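Local coordinates for protein actinorhodin polyketide putative beta-ketoacyl synthase 2 (Streptomyces coelicolor A3, PDB 1TQY) that serves as the chain length factor of actinorhodin biosynthesis, probably pairing with a ketosynthase to set the length of the polyketide chain, at residues G17-G25 against G57-H67; A32-L40 against V333-L341. One frame throughout, in Å; residues are numbered along the deposited sequence.

Contact 1 (G17-G25 against G57-H67); sequences GVVAPNGLG and GQIDDFHAPDH. With NA (sodium ion), chain K.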
ATOM      1  N   GLY B  17       8.490 -15.493 -11.657  1.00 26.24           N
ATOM      2  CA  GLY B  17       9.055 -14.623 -12.672  1.00 25.89           C
ATOM      3  C   GLY B  17      10.100 -13.738 -12.020  1.00 26.93           C
ATOM      4  O   GLY B  17       9.776 -12.946 -11.131  1.00 27.38           O
ATOM      5  N   VAL B  18      11.357 -13.863 -12.433  1.00 26.74           N
ATOM      6  CA  VAL B  18      12.380 -13.048 -11.801  1.00 24.93           C
ATOM      7  C   VAL B  18      13.116 -12.083 -12.710  1.00 25.24           C
ATOM      8  O   VAL B  18      13.482 -12.406 -13.841  1.00 23.92           O
ATOM      9  CB  VAL B  18      13.428 -13.916 -11.053  1.00 26.85           C
ATOM     10  CG1 VAL B  18      12.735 -15.046 -10.296  1.00 24.90           C
ATOM     11  CG2 VAL B  18      14.456 -14.442 -12.000  1.00 28.16           C
ATOM     12  N   VAL B  19      13.291 -10.869 -12.205  1.00 23.37           N
ATOM     13  CA  VAL B  19      14.015  -9.825 -12.907  1.00 23.10           C
ATOM     14  C   VAL B  19      15.050  -9.324 -11.898  1.00 23.56           C
ATOM     15  O   VAL B  19      14.739  -8.534 -10.999  1.00 23.70           O
ATOM     16  CB  VAL B  19      13.048  -8.690 -13.366  1.00 23.70           C
ATOM     17  CG1 VAL B  19      12.107  -9.226 -14.450  1.00 23.83           C
ATOM     18  CG2 VAL B  19      12.218  -8.175 -12.197  1.00 25.17           C
ATOM     19  N   ALA B  20      16.280  -9.806 -12.040  1.00 23.37           N
ATOM     20  CA  ALA B  20      17.356  -9.447 -11.113  1.00 24.25           C
ATOM     21  C   ALA B  20      18.635  -8.916 -11.745  1.00 24.17           C
ATOM     22  O   ALA B  20      18.954  -9.233 -12.891  1.00 23.13           O
ATOM     23  CB  ALA B  20      17.682 -10.650 -10.236  1.00 24.58           C
ATOM     24  N   PRO B  21      19.398  -8.108 -10.988  1.00 24.38           N
ATOM     25  CA  PRO B  21      20.652  -7.534 -11.487  1.00 24.69           C
ATOM     26  C   PRO B  21      21.649  -8.581 -11.983  1.00 24.34           C
ATOM     27  O   PRO B  21      22.526  -8.264 -12.780  1.00 24.97           O
ATOM     28  CB  PRO B  21      21.180  -6.750 -10.284  1.00 23.79           C
ATOM     29  CG  PRO B  21      19.918  -6.326  -9.584  1.00 22.17           C
ATOM     30  CD  PRO B  21      19.095  -7.596  -9.639  1.00 23.00           C
ATOM     31  N   ASN B  22      21.523  -9.821 -11.520  1.00 23.59           N
ATOM     32  CA  ASN B  22      22.438 -10.867 -11.973  1.00 25.91           C
ATOM     33  C   ASN B  22      21.737 -11.913 -12.840  1.00 26.89           C
ATOM     34  O   ASN B  22      22.257 -13.007 -13.046  1.00 27.36           O
ATOM     35  CB  ASN B  22      23.139 -11.533 -10.773  1.00 24.51           C
ATOM     36  CG  ASN B  22      22.169 -12.169  -9.805  1.00 25.74           C
ATOM     37  OD1 ASN B  22      20.984 -11.820  -9.779  1.00 26.50           O
ATOM     38  ND2 ASN B  22      22.668 -13.084  -8.979  1.00 25.26           N
ATOM     39  N   GLY B  23      20.553 -11.574 -13.347  1.00 26.59           N
ATOM     40  CA  GLY B  23      19.843 -12.519 -14.193  1.00 28.18           C
ATOM     41  C   GLY B  23      18.411 -12.171 -14.574  1.00 27.88           C
ATOM     42  O   GLY B  23      17.525 -12.115 -13.714  1.00 27.67           O
ATOM     43  N   LEU B  24      18.185 -11.938 -15.867  1.00 28.39           N
ATOM     44  CA  LEU B  24      16.856 -11.614 -16.375  1.00 29.04           C
ATOM     45  C   LEU B  24      16.143 -12.925 -16.636  1.00 29.22           C
ATOM     46  O   LEU B  24      16.266 -13.503 -17.715  1.00 29.63           O
ATOM     47  CB  LEU B  24      16.934 -10.830 -17.688  1.00 29.01           C
ATOM     48  CG  LEU B  24      16.186  -9.492 -17.775  1.00 30.44           C
ATOM     49  CD1 LEU B  24      16.130  -9.067 -19.228  1.00 28.49           C
ATOM     50  CD2 LEU B  24      14.806  -9.595 -17.203  1.00 29.58           C
ATOM     51  N   GLY B  25      15.395 -13.393 -15.648  1.00 28.42           N
ATOM     52  CA  GLY B  25      14.697 -14.653 -15.801  1.00 27.37           C
ATOM     53  C   GLY B  25      15.240 -15.634 -14.785  1.00 26.60           C
ATOM     54  O   GLY B  25      16.407 -15.566 -14.408  1.00 24.93           O
ATOM     55  N   GLY B  57      22.868  -2.543  -7.812  1.00 25.93           N
ATOM     56  CA  GLY B  57      22.547  -3.734  -8.575  1.00 25.03           C
ATOM     57  C   GLY B  57      21.675  -3.337  -9.756  1.00 26.59           C
ATOM     58  O   GLY B  57      20.455  -3.235  -9.626  1.00 28.19           O
ATOM     59  N   GLN B  58      22.295  -3.101 -10.906  1.00 27.02           N
ATOM     60  CA  GLN B  58      21.551  -2.719 -12.098  1.00 27.44           C
ATOM     61  C   GLN B  58      21.241  -3.892 -12.999  1.00 27.17           C
ATOM     62  O   GLN B  58      22.001  -4.857 -13.063  1.00 25.65           O
ATOM     63  CB  GLN B  58      22.336  -1.715 -12.936  1.00 25.90           C
ATOM     64  CG  GLN B  58      22.443  -0.327 -12.379  1.00 25.72           C
ATOM     65  CD  GLN B  58      23.312   0.566 -13.260  1.00 26.36           C
ATOM     66  OE1 GLN B  58      23.522   1.738 -12.961  1.00 26.73           O
ATOM     67  NE2 GLN B  58      23.822   0.006 -14.353  1.00 27.35           N
ATOM     68  N   ILE B  59      20.104  -3.799 -13.680  1.00 27.60           N
ATOM     69  CA  ILE B  59      19.706  -4.804 -14.652  1.00 28.68           C
ATOM     70  C   ILE B  59      20.073  -4.111 -15.965  1.00 29.02           C
ATOM     71  O   ILE B  59      19.470  -3.103 -16.313  1.00 28.46           O
ATOM     72  CB  ILE B  59      18.194  -5.073 -14.602  1.00 28.23           C
ATOM     73  CG1 ILE B  59      17.831  -5.748 -13.270  1.00 27.76           C
ATOM     74  CG2 ILE B  59      17.790  -5.950 -15.790  1.00 27.57           C
ATOM     75  CD1 ILE B  59      16.348  -6.045 -13.116  1.00 26.97           C
ATOM     76  N   ASP B  60      21.079  -4.620 -16.674  1.00 30.01           N
ATOM     77  CA  ASP B  60      21.520  -3.973 -17.913  1.00 31.06           C
ATOM     78  C   ASP B  60      21.195  -4.710 -19.197  1.00 28.89           C
ATOM     79  O   ASP B  60      21.566  -4.257 -20.269  1.00 29.44           O
ATOM     80  CB  ASP B  60      23.032  -3.718 -17.885  1.00 32.66           C
ATOM     81  CG  ASP B  60      23.460  -2.853 -16.720  1.00 35.20           C
ATOM     82  OD1 ASP B  60      22.838  -1.794 -16.485  1.00 35.63           O
ATOM     83  OD2 ASP B  60      24.437  -3.240 -16.047  1.00 38.18           O
ATOM     84  N   ASP B  61      20.510  -5.837 -19.109  1.00 27.36           N
ATOM     85  CA  ASP B  61      20.186  -6.583 -20.319  1.00 27.32           C
ATOM     86  C   ASP B  61      18.691  -6.607 -20.567  1.00 26.35           C
ATOM     87  O   ASP B  61      18.173  -7.527 -21.201  1.00 25.65           O
ATOM     88  CB  ASP B  61      20.713  -8.005 -20.203  1.00 27.04           C
ATOM     89  CG  ASP B  61      20.282  -8.670 -18.913  1.00 28.68           C
ATOM     90  OD1 ASP B  61      20.566  -9.874 -18.742  1.00 28.11           O
ATOM     91  OD2 ASP B  61      19.660  -7.977 -18.076  1.00 27.96           O
ATOM     92  N   PHE B  62      18.001  -5.592 -20.056  1.00 26.58           N
ATOM     93  CA  PHE B  62      16.557  -5.486 -20.223  1.00 26.73           C
ATOM     94  C   PHE B  62      16.223  -4.288 -21.091  1.00 26.73           C
ATOM     95  O   PHE B  62      16.421  -3.142 -20.691  1.00 26.83           O
ATOM     96  CB  PHE B  62      15.867  -5.317 -18.866  1.00 26.31           C
ATOM     97  CG  PHE B  62      14.371  -5.126 -18.962  1.00 25.74           C
ATOM     98  CD1 PHE B  62      13.548  -6.181 -19.348  1.00 25.58           C
ATOM     99  CD2 PHE B  62      13.786  -3.895 -18.652  1.00 23.85           C
ATOM    100  CE1 PHE B  62      12.160  -6.019 -19.424  1.00 26.36           C
ATOM    101  CE2 PHE B  62      12.399  -3.718 -18.723  1.00 25.04           C
ATOM    102  CZ  PHE B  62      11.584  -4.783 -19.109  1.00 25.66           C
ATOM    103  N   HIS B  63      15.731  -4.543 -22.293  1.00 28.11           N
ATOM    104  CA  HIS B  63      15.352  -3.443 -23.168  1.00 28.32           C
ATOM    105  C   HIS B  63      13.831  -3.510 -23.230  1.00 27.66           C
ATOM    106  O   HIS B  63      13.273  -4.338 -23.945  1.00 27.87           O
ATOM    107  CB  HIS B  63      15.958  -3.625 -24.559  1.00 30.03           C
ATOM    108  CG  HIS B  63      15.718  -2.463 -25.470  1.00 30.66           C
ATOM    109  ND1 HIS B  63      15.217  -2.610 -26.745  1.00 31.33           N
ATOM    110  CD2 HIS B  63      15.886  -1.131 -25.282  1.00 30.40           C
ATOM    111  CE1 HIS B  63      15.082  -1.419 -27.303  1.00 31.78           C
ATOM    112  NE2 HIS B  63      15.480  -0.505 -26.435  1.00 33.15           N
ATOM    113  N   ALA B  64      13.171  -2.634 -22.478  1.00 26.44           N
ATOM    114  CA  ALA B  64      11.716  -2.618 -22.402  1.00 27.04           C
ATOM    115  C   ALA B  64      10.991  -2.891 -23.715  1.00 26.94           C
ATOM    116  O   ALA B  64      10.161  -3.793 -23.785  1.00 27.20           O
ATOM    117  CB  ALA B  64      11.237  -1.299 -21.797  1.00 26.60           C
ATOM    118  N   PRO B  65      11.310  -2.133 -24.776  1.00 27.14           N
ATOM    119  CA  PRO B  65      10.654  -2.334 -26.071  1.00 26.97           C
ATOM    120  C   PRO B  65      10.634  -3.781 -26.543  1.00 27.75           C
ATOM    121  O   PRO B  65       9.777  -4.165 -27.337  1.00 28.25           O
ATOM    122  CB  PRO B  65      11.453  -1.427 -27.008  1.00 27.27           C
ATOM    123  CG  PRO B  65      11.857  -0.300 -26.105  1.00 26.85           C
ATOM    124  CD  PRO B  65      12.305  -1.049 -24.863  1.00 27.30           C
ATOM    125  N   ASP B  66      11.564  -4.594 -26.062  1.00 28.78           N
ATOM    126  CA  ASP B  66      11.573  -5.988 -26.482  1.00 30.20           C
ATOM    127  C   ASP B  66      10.684  -6.856 -25.607  1.00 31.21           C
ATOM    128  O   ASP B  66      10.422  -8.010 -25.938  1.00 31.35           O
ATOM    129  CB  ASP B  66      12.995  -6.554 -26.474  1.00 32.06           C
ATOM    130  CG  ASP B  66      13.876  -5.938 -27.551  1.00 34.76           C
ATOM    131  OD1 ASP B  66      13.388  -5.743 -28.686  1.00 36.43           O
ATOM    132  OD2 ASP B  66      15.061  -5.667 -27.271  1.00 36.58           O
ATOM    133  N   HIS B  67      10.206  -6.311 -24.494  1.00 30.47           N
ATOM    134  CA  HIS B  67       9.370  -7.102 -23.592  1.00 30.69           C
ATOM    135  C   HIS B  67       7.981  -6.511 -23.347  1.00 30.54           C
ATOM    136  O   HIS B  67       7.032  -7.243 -23.072  1.00 30.94           O
ATOM    137  CB  HIS B  67      10.093  -7.266 -22.262  1.00 30.03           C
ATOM    138  CG  HIS B  67      11.375  -8.036 -22.362  1.00 29.51           C
ATOM    139  ND1 HIS B  67      11.446  -9.391 -22.131  1.00 29.49           N
ATOM    140  CD2 HIS B  67      12.637  -7.638 -22.652  1.00 28.54           C
ATOM    141  CE1 HIS B  67      12.695  -9.797 -22.268  1.00 29.23           C
ATOM    142  NE2 HIS B  67      13.438  -8.752 -22.584  1.00 29.41           N
TER
HETATM  143 NA    NA K1091      23.576  -6.438 -13.593  1.00 39.15          NA
HETATM  144  O   HOH W   1      20.572  -9.002 -15.439  1.00 29.09           O
HETATM  145  O   HOH W   2      20.333 -12.401 -17.745  1.00 24.78           O
HETATM  146  O   HOH W   3      25.406  -4.085 -13.423  1.00 38.31           O
HETATM  147  O   HOH W   4      22.662  -6.883 -15.228  1.00 31.94           O
HETATM  148  O   HOH W   5      25.497  -7.714 -13.972  1.00 31.74           O
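The ring of Phe62 receives Leu24 at its edge, near the ring plane, where the two CD1 atoms lie 3.9 Å apart, while Ala64 N sits over one face, displaced toward the rim. Its CG is anti to the backbone N (chi1 177°), which sets the ring beside the carbonyl carbon. The side chain touches Leu82 and Thr85 of helix 78-93. One residue on, the His63 ring has Pro65 CD over the centre of one face and Asp66 OD2 in plane at its edge, held by a 3.1 Å hydrogen bond from ND1, which meets the carboxylate from above its plane. The His67 ring carries His63 O at its edge and is approached obliquely by Leu24 CD1.

Leu24 buries more surface than any other residue of the contact: its CD1 also lies 3.2 Å from Asp61 O, and the Leu24 and Asp61 side chains lie alongside each other, pointing opposite ways. A water also links them, accepting from Leu24 N and donating to Asp61 OD1.

Further along, Ile59 lays CG1 3.6 Å from Pro21 N and extends CD1 to 3.6 Å from Val19 O. The Pro21 ring presses on Gly57, with CG 3.1 Å from Gly57 O. Direct polar contact is replaced by a shared cation: Pro21 O and Gln58 O each bind the sodium ion at 2.3 Å. Three waters are also bound; the one donating to Asp60 OD2 is a long ligand at 3.0 Å, perhaps placing that carboxylate in the second shell.

Ala20 and Gly23 exchange two backbone hydrogen bonds around a type I turn. The arrangement is a beta hairpin with a two-residue loop (Pro21 and Asn22), at the end of strand 11-20 in the ketosynthase-like thiolase fold, whose turn is tied by sodium to the loop following strand 55-57.

Contact 2 (A32-L40 against V333-L341); sequences AVLDGRHGL and VPKTTTGRL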
ATOM      1  N   ALA B  32      23.448 -17.765 -11.597  1.00 30.10           N
ATOM      2  CA  ALA B  32      24.379 -16.804 -11.006  1.00 31.10           C
ATOM      3  C   ALA B  32      24.480 -16.971  -9.486  1.00 31.38           C
ATOM      4  O   ALA B  32      25.560 -16.852  -8.905  1.00 30.93           O
ATOM      5  CB  ALA B  32      23.946 -15.383 -11.347  1.00 29.68           C
ATOM      6  N   VAL B  33      23.345 -17.255  -8.855  1.00 30.80           N
ATOM      7  CA  VAL B  33      23.289 -17.444  -7.413  1.00 31.10           C
ATOM      8  C   VAL B  33      24.116 -18.627  -6.932  1.00 31.21           C
ATOM      9  O   VAL B  33      24.884 -18.510  -5.981  1.00 32.38           O
ATOM     10  CB  VAL B  33      21.851 -17.653  -6.951  1.00 30.37           C
ATOM     11  CG1 VAL B  33      21.829 -18.025  -5.479  1.00 31.15           C
ATOM     12  CG2 VAL B  33      21.055 -16.398  -7.199  1.00 30.42           C
ATOM     13  N   LEU B  34      23.948 -19.769  -7.583  1.00 31.82           N
ATOM     14  CA  LEU B  34      24.682 -20.960  -7.194  1.00 32.50           C
ATOM     15  C   LEU B  34      26.166 -20.814  -7.480  1.00 33.10           C
ATOM     16  O   LEU B  34      26.996 -21.443  -6.828  1.00 32.63           O
ATOM     17  CB  LEU B  34      24.130 -22.190  -7.918  1.00 31.71           C
ATOM     18  CG  LEU B  34      22.729 -22.667  -7.511  1.00 33.34           C
ATOM     19  CD1 LEU B  34      22.378 -23.930  -8.274  1.00 32.31           C
ATOM     20  CD2 LEU B  34      22.682 -22.936  -6.009  1.00 33.30           C
ATOM     21  N   ASP B  35      26.494 -19.970  -8.450  1.00 32.96           N
ATOM     22  CA  ASP B  35      27.878 -19.742  -8.820  1.00 33.75           C
ATOM     23  C   ASP B  35      28.491 -18.543  -8.108  1.00 33.34           C
ATOM     24  O   ASP B  35      29.663 -18.216  -8.311  1.00 34.08           O
ATOM     25  CB  ASP B  35      27.988 -19.539 -10.329  1.00 37.86           C
ATOM     26  CG  ASP B  35      29.420 -19.421 -10.783  1.00 42.42           C
ATOM     27  OD1 ASP B  35      30.247 -20.237 -10.313  1.00 45.36           O
ATOM     28  OD2 ASP B  35      29.725 -18.528 -11.605  1.00 45.76           O
ATOM     29  N   GLY B  36      27.700 -17.881  -7.275  1.00 32.03           N
ATOM     30  CA  GLY B  36      28.204 -16.725  -6.564  1.00 30.97           C
ATOM     31  C   GLY B  36      28.391 -15.474  -7.402  1.00 30.31           C
ATOM     32  O   GLY B  36      28.983 -14.514  -6.917  1.00 31.56           O
ATOM     33  N   ARG B  37      27.910 -15.469  -8.648  1.00 30.29           N
ATOM     34  CA  ARG B  37      28.043 -14.283  -9.511  1.00 28.51           C
ATOM     35  C   ARG B  37      27.050 -13.201  -9.107  1.00 27.32           C
ATOM     36  O   ARG B  37      25.840 -13.432  -9.095  1.00 26.86           O
ATOM     37  CB  ARG B  37      27.761 -14.609 -10.981  1.00 29.97           C
ATOM     38  CG  ARG B  37      28.794 -15.429 -11.718  1.00 34.36           C
ATOM     39  CD  ARG B  37      28.515 -15.347 -13.223  1.00 35.85           C
ATOM     40  NE  ARG B  37      27.179 -15.831 -13.562  1.00 33.12           N
ATOM     41  CZ  ARG B  37      26.848 -17.117 -13.606  1.00 34.24           C
ATOM     42  NH1 ARG B  37      27.760 -18.039 -13.339  1.00 36.16           N
ATOM     43  NH2 ARG B  37      25.607 -17.486 -13.907  1.00 35.63           N
ATOM     44  N   HIS B  38      27.554 -12.013  -8.812  1.00 24.86           N
ATOM     45  CA  HIS B  38      26.681 -10.916  -8.429  1.00 26.03           C
ATOM     46  C   HIS B  38      26.502  -9.966  -9.600  1.00 25.71           C
ATOM     47  O   HIS B  38      27.301  -9.970 -10.530  1.00 26.54           O
ATOM     48  CB  HIS B  38      27.279 -10.153  -7.254  1.00 25.17           C
ATOM     49  CG  HIS B  38      28.563  -9.456  -7.579  1.00 26.34           C
ATOM     50  ND1 HIS B  38      28.636  -8.419  -8.483  1.00 25.20           N
ATOM     51  CD2 HIS B  38      29.817  -9.622  -7.094  1.00 26.18           C
ATOM     52  CE1 HIS B  38      29.877  -7.971  -8.536  1.00 27.42           C
ATOM     53  NE2 HIS B  38      30.615  -8.683  -7.703  1.00 27.62           N
ATOM     54  N   GLY B  39      25.457  -9.150  -9.552  1.00 25.41           N
ATOM     55  CA  GLY B  39      25.226  -8.206 -10.626  1.00 25.93           C
ATOM     56  C   GLY B  39      25.470  -6.793 -10.140  1.00 25.12           C
ATOM     57  O   GLY B  39      24.797  -5.860 -10.568  1.00 25.24           O
ATOM     58  N   LEU B  40      26.446  -6.639  -9.251  1.00 24.52           N
ATOM     59  CA  LEU B  40      26.779  -5.340  -8.676  1.00 24.28           C
ATOM     60  C   LEU B  40      27.852  -4.580  -9.459  1.00 24.84           C
ATOM     61  O   LEU B  40      28.686  -5.171 -10.132  1.00 25.45           O
ATOM     62  CB  LEU B  40      27.215  -5.518  -7.208  1.00 25.91           C
ATOM     63  CG  LEU B  40      26.139  -5.706  -6.129  1.00 28.33           C
ATOM     64  CD1 LEU B  40      25.105  -6.700  -6.608  1.00 30.12           C
ATOM     65  CD2 LEU B  40      26.765  -6.155  -4.804  1.00 25.58           C
ATOM     66  N   VAL B 333      22.252 -15.692   2.799  1.00 22.24           N
ATOM     67  CA  VAL B 333      21.824 -14.392   2.309  1.00 22.51           C
ATOM     68  C   VAL B 333      22.208 -14.246   0.835  1.00 23.90           C
ATOM     69  O   VAL B 333      23.179 -13.570   0.497  1.00 24.14           O
ATOM     70  CB  VAL B 333      22.485 -13.256   3.137  1.00 21.61           C
ATOM     71  CG1 VAL B 333      22.008 -11.896   2.663  1.00 18.95           C
ATOM     72  CG2 VAL B 333      22.157 -13.447   4.616  1.00 22.01           C
ATOM     73  N   PRO B 334      21.447 -14.889  -0.066  1.00 25.38           N
ATOM     74  CA  PRO B 334      21.763 -14.792  -1.495  1.00 24.76           C
ATOM     75  C   PRO B 334      21.661 -13.375  -2.059  1.00 24.06           C
ATOM     76  O   PRO B 334      22.299 -13.062  -3.063  1.00 23.68           O
ATOM     77  CB  PRO B 334      20.762 -15.753  -2.133  1.00 24.53           C
ATOM     78  CG  PRO B 334      20.543 -16.773  -1.045  1.00 27.61           C
ATOM     79  CD  PRO B 334      20.392 -15.890   0.168  1.00 24.54           C
ATOM     80  N   LYS B 335      20.876 -12.513  -1.419  1.00 24.44           N
ATOM     81  CA  LYS B 335      20.737 -11.154  -1.925  1.00 23.19           C
ATOM     82  C   LYS B 335      22.078 -10.428  -2.028  1.00 23.85           C
ATOM     83  O   LYS B 335      22.151  -9.317  -2.560  1.00 23.78           O
ATOM     84  CB  LYS B 335      19.748 -10.337  -1.082  1.00 23.22           C
ATOM     85  CG  LYS B 335      20.105 -10.180   0.387  1.00 23.83           C
ATOM     86  CD  LYS B 335      19.151  -9.191   1.074  1.00 24.66           C
ATOM     87  CE  LYS B 335      17.704  -9.706   1.089  1.00 22.12           C
ATOM     88  NZ  LYS B 335      17.554 -10.922   1.972  1.00 23.54           N
ATOM     89  N   THR B 336      23.141 -11.044  -1.520  1.00 23.42           N
ATOM     90  CA  THR B 336      24.460 -10.439  -1.629  1.00 22.10           C
ATOM     91  C   THR B 336      24.829 -10.372  -3.114  1.00 22.39           C
ATOM     92  O   THR B 336      25.693  -9.591  -3.516  1.00 19.77           O
ATOM     93  CB  THR B 336      25.531 -11.271  -0.885  1.00 22.37           C
ATOM     94  OG1 THR B 336      25.385 -12.657  -1.224  1.00 22.53           O
ATOM     95  CG2 THR B 336      25.389 -11.105   0.627  1.00 20.39           C
ATOM     96  N   THR B 337      24.163 -11.188  -3.928  1.00 22.72           N
ATOM     97  CA  THR B 337      24.429 -11.193  -5.360  1.00 24.54           C
ATOM     98  C   THR B 337      23.576 -10.192  -6.133  1.00 25.38           C
ATOM     99  O   THR B 337      23.850  -9.923  -7.301  1.00 25.71           O
ATOM    100  CB  THR B 337      24.193 -12.587  -5.995  1.00 22.94           C
ATOM    101  OG1 THR B 337      22.828 -12.980  -5.797  1.00 25.79           O
ATOM    102  CG2 THR B 337      25.120 -13.617  -5.388  1.00 22.28           C
ATOM    103  N   THR B 338      22.553  -9.635  -5.487  1.00 25.17           N
ATOM    104  CA  THR B 338      21.655  -8.689  -6.159  1.00 24.11           C
ATOM    105  C   THR B 338      21.545  -7.301  -5.541  1.00 24.14           C
ATOM    106  O   THR B 338      21.258  -6.329  -6.241  1.00 24.01           O
ATOM    107  CB  THR B 338      20.213  -9.228  -6.212  1.00 24.71           C
ATOM    108  OG1 THR B 338      19.689  -9.307  -4.878  1.00 23.98           O
ATOM    109  CG2 THR B 338      20.179 -10.601  -6.835  1.00 23.15           C
ATOM    110  N   GLY B 339      21.771  -7.208  -4.237  1.00 23.05           N
ATOM    111  CA  GLY B 339      21.622  -5.936  -3.565  1.00 21.88           C
ATOM    112  C   GLY B 339      20.222  -5.997  -2.979  1.00 22.04           C
ATOM    113  O   GLY B 339      19.508  -6.980  -3.205  1.00 21.61           O
ATOM    114  N   ARG B 340      19.820  -4.978  -2.223  1.00 22.85           N
ATOM    115  CA  ARG B 340      18.487  -4.960  -1.622  1.00 23.13           C
ATOM    116  C   ARG B 340      17.510  -4.365  -2.633  1.00 23.21           C
ATOM    117  O   ARG B 340      17.678  -3.225  -3.075  1.00 22.16           O
ATOM    118  CB  ARG B 340      18.489  -4.128  -0.331  1.00 22.64           C
ATOM    119  CG  ARG B 340      19.332  -4.724   0.813  1.00 23.39           C
ATOM    120  CD  ARG B 340      19.141  -3.981   2.145  1.00 22.14           C
ATOM    121  NE  ARG B 340      17.832  -4.181   2.773  1.00 24.76           N
ATOM    122  CZ  ARG B 340      17.478  -5.259   3.467  1.00 24.90           C
ATOM    123  NH1 ARG B 340      18.332  -6.260   3.630  1.00 25.65           N
ATOM    124  NH2 ARG B 340      16.275  -5.327   4.020  1.00 24.90           N
ATOM    125  N   LEU B 341      16.484  -5.134  -2.982  1.00 22.47           N
ATOM    126  CA  LEU B 341      15.515  -4.694  -3.973  1.00 22.14           C
ATOM    127  C   LEU B 341      14.220  -4.160  -3.367  1.00 22.21           C
ATOM    128  O   LEU B 341      13.196  -4.060  -4.042  1.00 19.07           O
ATOM    129  CB  LEU B 341      15.216  -5.842  -4.947  1.00 21.19           C
ATOM    130  CG  LEU B 341      16.433  -6.642  -5.447  1.00 24.76           C
ATOM    131  CD1 LEU B 341      15.918  -7.724  -6.377  1.00 23.39           C
ATOM    132  CD2 LEU B 341      17.456  -5.736  -6.189  1.00 22.29           C
TER
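Thr337 lies against Arg37 and Val33. CB lies 3.6 Å from Arg37 O. From there CG2, anti to the carbonyl carbon, stays alongside the same oxygen at 3.8 Å, and OG1 (chi1 60°) reaches 4.1 Å from Val33 CG2, with the Val33 and Thr337 side chains set roughly perpendicular. That hydroxyl donates back to Pro334 O at 2.8 Å; Thr337 N reaches the same oxygen from the opposite face of its plane, so two bonds grip it.

The backbone of Thr337 supplies the one hydrogen bond between the segments: its O accepts from Gly39 N at 2.9 Å, fairly straight at 159°. His38 CA makes a CA-H...O contact with this oxygen at 3.2 Å, and Leu40 CD1 packs 3.5 Å from it. His38 is itself held at both ring nitrogens, ND1 accepting from Leu40 N and NE2 bonding to Asp220.

Gly36, at positive phi, closes helix 26-34 with a Schellman motif, and the chain leaving it packs on the 3-10 turn 334-337. By sequence, the 333-341 loop is consistent with the one bearing the active-site lysine and histidine in related ketosynthases, with Arg340 at the histidine position of that motif.

How the contacts relate
Contacts 1 and 2 have centres 14 Å apart and meet at the hairpin turn of contact 1. Asn22 is the joint: its ND2 makes a probable hydrogen bond of 3.2 Å to Arg37 O, its OD1 packs 3.3 Å from Thr338 CG2, and its backbone O lies 3.4 Å from Ala32 CB. Thus one turn residue touches both segments of contact 2. The segments alternate along the chain, helix 26-34 leading directly from the hairpin of 17-25 to the 32-40 segment. The sodium ion bound in contact 1 also lies close to contact 2, 3.8 Å from Gly39 CA, so the cation and Asn22 both mark the border between the two.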